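PhiAB6 tailspike (Unidentified phage, PDB 5JS4) probably binds and fragments the exopolysaccharide of Acinetobacter baumannii as the trimeric, beta-helical tailspike of a phage. Local coordinates at residues A[509-514]-A[533-538]; A[482-487]-A[513-518]. One frame throughout, in Å; residues are numbered along the deposited sequence.

Overall arrangement
Contacts 1 and 2 have centres about 9 Å apart and share P513 and T514, in the loop between strands 501-502 and 519-523. Along the chain, 482-487 comes first, 509-518 next and 533-538 last. Contact 2 joins this loop to strand 486-487, the last of a short parallel sheet in the beta-helix. Contact 1 joins it to strand 537-541, where pairing from 519-523 onward has turned antiparallel. The loop thus bridges the end of the parallel coils and the hairpins that follow. Y487 of contact 2 and G533 of contact 1 line one malonate-occupied pocket; the malonate is probably from crystallisation, so any substrate role remains open.

Contact 1 of 2, residues A[509-514]-A[533-538]; sequences LDSLPT and GNKAKM
P513 and K535 bring their CA atoms to 4.3 Å, and T514 and G533 theirs to 4.1 Å, where 509-514 and 533-538 run past each other at 150°, nearly antiparallel. No backbone N-H bond joins them; instead the CA of K535 makes a CA-H...O contact with L512 O at 3.4 Å. S511 points at the other segment, and its OG donates to K535 O at 2.6 Å. K535 returns the grip: its chain bends at chi2 (71°) and again at chi4, which folds NZ back over S511. There NZ donates to S511 O at 2.9 Å, approaching from above the carbonyl plane (51° out of it), and to S511 OG at 3.0 Å. The strongest polar partner of this ammonium, G548 O, lies outside the two segments, and a water links it to D510 OD2. D510 OD1 adds a long salt bridge to K535 NZ, 3.4 Å. In the beta-helix this clasp ties the loop before strand 519-523 to the segment leading into strand 537-541, near the trimer interface, since S558 of the third subunit packs on D510. The chain of K537, by contrast, is fully extended and passes S511 CB before its NZ donates to L509 O at 2.7 Å and also to S506 O. At the other end of the contact the backbone N of G533 is hydrogen-bonded to a bound malonate, probably from the crystallisation liquor.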
loop_
_atom_site.group_PDB
_atom_site.type_symbol
_atom_site.label_atom_id
_atom_site.label_comp_id
_atom_site.label_asym_id
_atom_site.label_seq_id
_atom_site.Cartn_x
_atom_site.Cartn_y
_atom_site.Cartn_z
ATOM N N LEU A 509 -11.035 12.652 -11.200
ATOM C CA LEU A 509 -10.613 13.620 -12.207
ATOM C C LEU A 509 -10.957 13.115 -13.604
ATOM O O LEU A 509 -10.699 11.956 -13.935
ATOM C CB LEU A 509 -9.107 13.871 -12.104
ATOM C CG LEU A 509 -8.545 14.991 -12.981
ATOM C CD1 LEU A 509 -9.032 16.349 -12.497
ATOM C CD2 LEU A 509 -7.028 14.932 -12.990
ATOM N N ASP A 510 -11.529 13.983 -14.429
ATOM C CA ASP A 510 -11.846 13.612 -15.800
ATOM C C ASP A 510 -10.555 13.389 -16.579
ATOM O O ASP A 510 -9.537 14.038 -16.325
ATOM C CB ASP A 510 -12.693 14.696 -16.469
ATOM C CG ASP A 510 -13.356 14.224 -17.755
ATOM O OD1 ASP A 510 -13.381 13.002 -18.037
ATOM O OD2 ASP A 510 -13.870 15.096 -18.482
ATOM N N SER A 511 -10.593 12.443 -17.507
ATOM C CA SER A 511 -9.445 12.163 -18.351
ATOM C C SER A 511 -9.321 13.201 -19.460
ATOM O O SER A 511 -10.307 13.823 -19.862
ATOM C CB SER A 511 -9.574 10.775 -18.963
ATOM O OG SER A 511 -10.778 10.681 -19.694
ATOM N N LEU A 512 -8.091 13.369 -19.933
ATOM C CA LEU A 512 -7.765 14.192 -21.090
ATOM C C LEU A 512 -7.438 13.258 -22.248
ATOM O O LEU A 512 -7.138 12.086 -22.027
ATOM C CB LEU A 512 -6.537 15.046 -20.779
ATOM C CG LEU A 512 -6.607 15.932 -19.540
ATOM C CD1 LEU A 512 -5.227 16.492 -19.223
ATOM C CD2 LEU A 512 -7.620 17.048 -19.734
ATOM N N PRO A 513 -7.468 13.770 -23.491
ATOM C CA PRO A 513 -7.059 12.922 -24.615
ATOM C C PRO A 513 -5.577 12.538 -24.580
ATOM O O PRO A 513 -5.187 11.533 -25.173
ATOM C CB PRO A 513 -7.363 13.782 -25.851
ATOM C CG PRO A 513 -7.553 15.166 -25.351
ATOM C CD PRO A 513 -7.997 15.073 -23.928
ATOM N N THR A 514 -4.769 13.342 -23.896
ATOM C CA THR A 514 -3.341 13.080 -23.757
ATOM C C THR A 514 -2.824 13.832 -22.529
ATOM O O THR A 514 -3.517 14.696 -21.992
ATOM C CB THR A 514 -2.577 13.489 -25.040
ATOM O OG1 THR A 514 -1.271 12.902 -25.044
ATOM C CG2 THR A 514 -2.471 15.007 -25.169
ATOM N N GLY A 533 -1.540 8.753 -22.466
ATOM C CA GLY A 533 -1.783 9.249 -23.824
ATOM C C GLY A 533 -3.113 8.908 -24.467
ATOM O O GLY A 533 -3.222 8.910 -25.695
ATOM N N ASN A 534 -4.132 8.644 -23.654
ATOM C CA ASN A 534 -5.444 8.260 -24.164
ATOM C C ASN A 534 -6.559 8.690 -23.210
ATOM O O ASN A 534 -6.352 8.770 -22.003
ATOM C CB ASN A 534 -5.483 6.744 -24.390
ATOM C CG ASN A 534 -6.691 6.297 -25.189
ATOM O OD1 ASN A 534 -7.773 6.096 -24.640
ATOM N ND2 ASN A 534 -6.511 6.128 -26.494
ATOM N N LYS A 535 -7.735 8.956 -23.777
ATOM C CA LYS A 535 -8.912 9.429 -23.039
ATOM C C LYS A 535 -9.549 8.363 -22.135
ATOM O O LYS A 535 -10.308 8.694 -21.225
ATOM C CB LYS A 535 -9.961 9.941 -24.041
ATOM C CG LYS A 535 -11.113 10.738 -23.445
ATOM C CD LYS A 535 -10.679 12.111 -22.960
ATOM C CE LYS A 535 -11.866 12.968 -22.552
ATOM N NZ LYS A 535 -12.502 12.540 -21.273
ATOM N N ALA A 536 -9.259 7.090 -22.382
ATOM C CA ALA A 536 -9.890 6.016 -21.612
ATOM C C ALA A 536 -9.575 6.120 -20.119
ATOM O O ALA A 536 -8.426 6.305 -19.724
ATOM C CB ALA A 536 -9.468 4.658 -22.141
ATOM N N LYS A 537 -10.609 6.021 -19.293
ATOM C CA LYS A 537 -10.435 5.950 -17.849
ATOM C C LYS A 537 -11.657 5.269 -17.261
ATOM O O LYS A 537 -12.785 5.625 -17.598
ATOM C CB LYS A 537 -10.265 7.346 -17.236
ATOM C CG LYS A 537 -10.034 7.346 -15.724
ATOM C CD LYS A 537 -9.641 8.721 -15.198
ATOM C CE LYS A 537 -9.318 8.684 -13.711
ATOM N NZ LYS A 537 -8.945 10.020 -13.166
ATOM N N MET A 538 -11.428 4.279 -16.403
ATOM C CA MET A 538 -12.515 3.634 -15.678
ATOM C C MET A 538 -12.414 3.998 -14.210
ATOM O O MET A 538 -11.317 4.079 -13.659
ATOM C CB MET A 538 -12.466 2.111 -15.831
ATOM C CG MET A 538 -13.016 1.584 -17.146
ATOM S SD MET A 538 -14.719 2.040 -17.535
ATOM C CE MET A 538 -15.607 1.386 -16.133
HETATM O O HOH W 1 -14.395 14.563 -20.998
HETATM O O HOH W 2 -1.158 10.803 -26.758
#

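Contact 2 of 2, residues A[482-487]-A[513-518]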
loop_
_atom_site.group_PDB
_atom_site.type_symbol
_atom_site.label_atom_id
_atom_site.label_comp_id
_atom_site.label_asym_id
_atom_site.label_seq_id
_atom_site.Cartn_x
_atom_site.Cartn_y
_atom_site.Cartn_z
ATOM N N GLY A 482 7.210 16.754 -18.227
ATOM C CA GLY A 482 7.330 16.146 -19.553
ATOM C C GLY A 482 5.995 15.699 -20.129
ATOM O O GLY A 482 5.131 15.204 -19.403
ATOM N N ALA A 483 5.828 15.869 -21.439
ATOM C CA ALA A 483 4.603 15.451 -22.124
ATOM C C ALA A 483 4.477 13.930 -22.095
ATOM O O ALA A 483 5.410 13.225 -22.479
ATOM C CB ALA A 483 4.597 15.958 -23.558
ATOM N N ASN A 484 3.326 13.436 -21.632
ATOM C CA ASN A 484 3.093 11.995 -21.448
ATOM C C ASN A 484 4.207 11.305 -20.650
ATOM O O ASN A 484 4.498 10.121 -20.857
ATOM C CB ASN A 484 2.887 11.295 -22.801
ATOM C CG ASN A 484 1.486 11.487 -23.357
ATOM O OD1 ASN A 484 0.552 11.836 -22.634
ATOM N ND2 ASN A 484 1.331 11.242 -24.654
ATOM N N SER A 485 4.814 12.045 -19.724
ATOM C CA SER A 485 5.960 11.550 -18.968
ATOM C C SER A 485 5.600 11.161 -17.541
ATOM O O SER A 485 6.482 10.858 -16.743
ATOM C CB SER A 485 7.075 12.592 -18.953
ATOM O OG SER A 485 7.501 12.889 -20.271
ATOM N N CYS A 486 4.307 11.180 -17.224
ATOM C CA CYS A 486 3.810 10.622 -15.973
ATOM C C CYS A 486 2.969 9.406 -16.324
ATOM O O CYS A 486 1.863 9.540 -16.854
ATOM C CB CYS A 486 2.983 11.646 -15.201
ATOM S SG CYS A 486 2.405 11.034 -13.602
ATOM N N TYR A 487 3.504 8.220 -16.053
ATOM C CA TYR A 487 2.856 6.982 -16.469
ATOM C C TYR A 487 3.279 5.801 -15.607
ATOM O O TYR A 487 4.345 5.815 -14.990
ATOM C CB TYR A 487 3.175 6.691 -17.941
ATOM C CG TYR A 487 4.644 6.448 -18.224
ATOM C CD1 TYR A 487 5.184 5.167 -18.149
ATOM C CD2 TYR A 487 5.490 7.496 -18.577
ATOM C CE1 TYR A 487 6.526 4.938 -18.406
ATOM C CE2 TYR A 487 6.834 7.276 -18.834
ATOM C CZ TYR A 487 7.348 5.996 -18.750
ATOM O OH TYR A 487 8.682 5.773 -19.007
ATOM N N PRO A 513 -7.468 13.770 -23.491
ATOM C CA PRO A 513 -7.059 12.922 -24.615
ATOM C C PRO A 513 -5.577 12.538 -24.580
ATOM O O PRO A 513 -5.187 11.533 -25.173
ATOM C CB PRO A 513 -7.363 13.782 -25.851
ATOM C CG PRO A 513 -7.553 15.166 -25.351
ATOM C CD PRO A 513 -7.997 15.073 -23.928
ATOM N N THR A 514 -4.769 13.342 -23.896
ATOM C CA THR A 514 -3.341 13.080 -23.757
ATOM C C THR A 514 -2.824 13.832 -22.529
ATOM O O THR A 514 -3.517 14.696 -21.992
ATOM C CB THR A 514 -2.577 13.489 -25.040
ATOM O OG1 THR A 514 -1.271 12.902 -25.044
ATOM C CG2 THR A 514 -2.471 15.007 -25.169
ATOM N N ASN A 515 -1.614 13.495 -22.087
ATOM C CA ASN A 515 -0.991 14.122 -20.914
ATOM C C ASN A 515 -1.738 13.895 -19.597
ATOM O O ASN A 515 -1.680 14.731 -18.697
ATOM C CB ASN A 515 -0.770 15.633 -21.135
ATOM C CG ASN A 515 0.373 15.928 -22.083
ATOM O OD1 ASN A 515 1.354 15.188 -22.139
ATOM N ND2 ASN A 515 0.261 17.027 -22.827
ATOM N N ASN A 516 -2.431 12.768 -19.469
ATOM C CA ASN A 516 -2.924 12.359 -18.157
ATOM C C ASN A 516 -1.747 11.955 -17.291
ATOM O O ASN A 516 -0.714 11.515 -17.801
ATOM C CB ASN A 516 -3.873 11.170 -18.258
ATOM C CG ASN A 516 -5.117 11.482 -19.056
ATOM O OD1 ASN A 516 -5.898 12.362 -18.691
ATOM N ND2 ASN A 516 -5.317 10.755 -20.146
ATOM N N TYR A 517 -1.901 12.112 -15.984
ATOM C CA TYR A 517 -0.964 11.513 -15.043
ATOM C C TYR A 517 -1.344 10.039 -14.961
ATOM O O TYR A 517 -2.283 9.658 -14.260
ATOM C CB TYR A 517 -1.029 12.196 -13.676
ATOM C CG TYR A 517 -0.259 13.504 -13.585
ATOM C CD1 TYR A 517 -0.193 14.386 -14.665
ATOM C CD2 TYR A 517 0.380 13.870 -12.405
ATOM C CE1 TYR A 517 0.502 15.580 -14.573
ATOM C CE2 TYR A 517 1.072 15.063 -12.307
ATOM C CZ TYR A 517 1.131 15.913 -13.392
ATOM O OH TYR A 517 1.814 17.104 -13.302
ATOM N N GLY A 518 -0.626 9.223 -15.722
ATOM C CA GLY A 518 -0.982 7.828 -15.917
ATOM C C GLY A 518 -0.735 6.964 -14.701
ATOM O O GLY A 518 0.325 7.039 -14.068
HETATM O O HOH W 3 1.868 12.381 -18.496
#
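N484 and N515 exchange bonds reciprocally: the backbone N of N484 donates to N515 OD1 at 2.7 Å, and the backbone N of N515 donates to N484 OD1 at 2.8 Å. The donor N of N484 sits nearly in line with the side-chain C=O of N515 (166°), though the bond is bent at the hydrogen. Both asparagines have positive phi, N484 as the third residue of the type II turn G482 to S485; in both, CG is anti to the carbonyl carbon (chi1 -79° in N484), which turns OD1 toward the partner's backbone N. The T514 side chain crosses that of N484 at about a right angle, its OG1 3.1 Å from N484 ND2. Further along, G518 N donates to C486 O at 2.8 Å from above the carbonyl plane, not on a lone pair, and a water bridges C486 N to N516 O. These link strand 486-487, at the edge of a short parallel sheet of the beta-helix, to the loop without regular strand pairing. Beyond these bonds Y487 CA approaches G518 O at 3.5 Å, a CA-H...O contact. The packing is carried by C486 and Y517. The cysteine sulfur, swung away from its own N (chi1 -177°), lies 4.2 Å from the Y517 ring centroid, an oblique sulfur-aromatic contact; CB lies over the same ring toward its rim. Y517 OH bonds V480 N, which fixes the far end of the ring. Two side-chain-to-backbone bonds thus hold the positive-phi asparagines to each other, while the buried sulfur against the partly exposed ring supplies the apolar part.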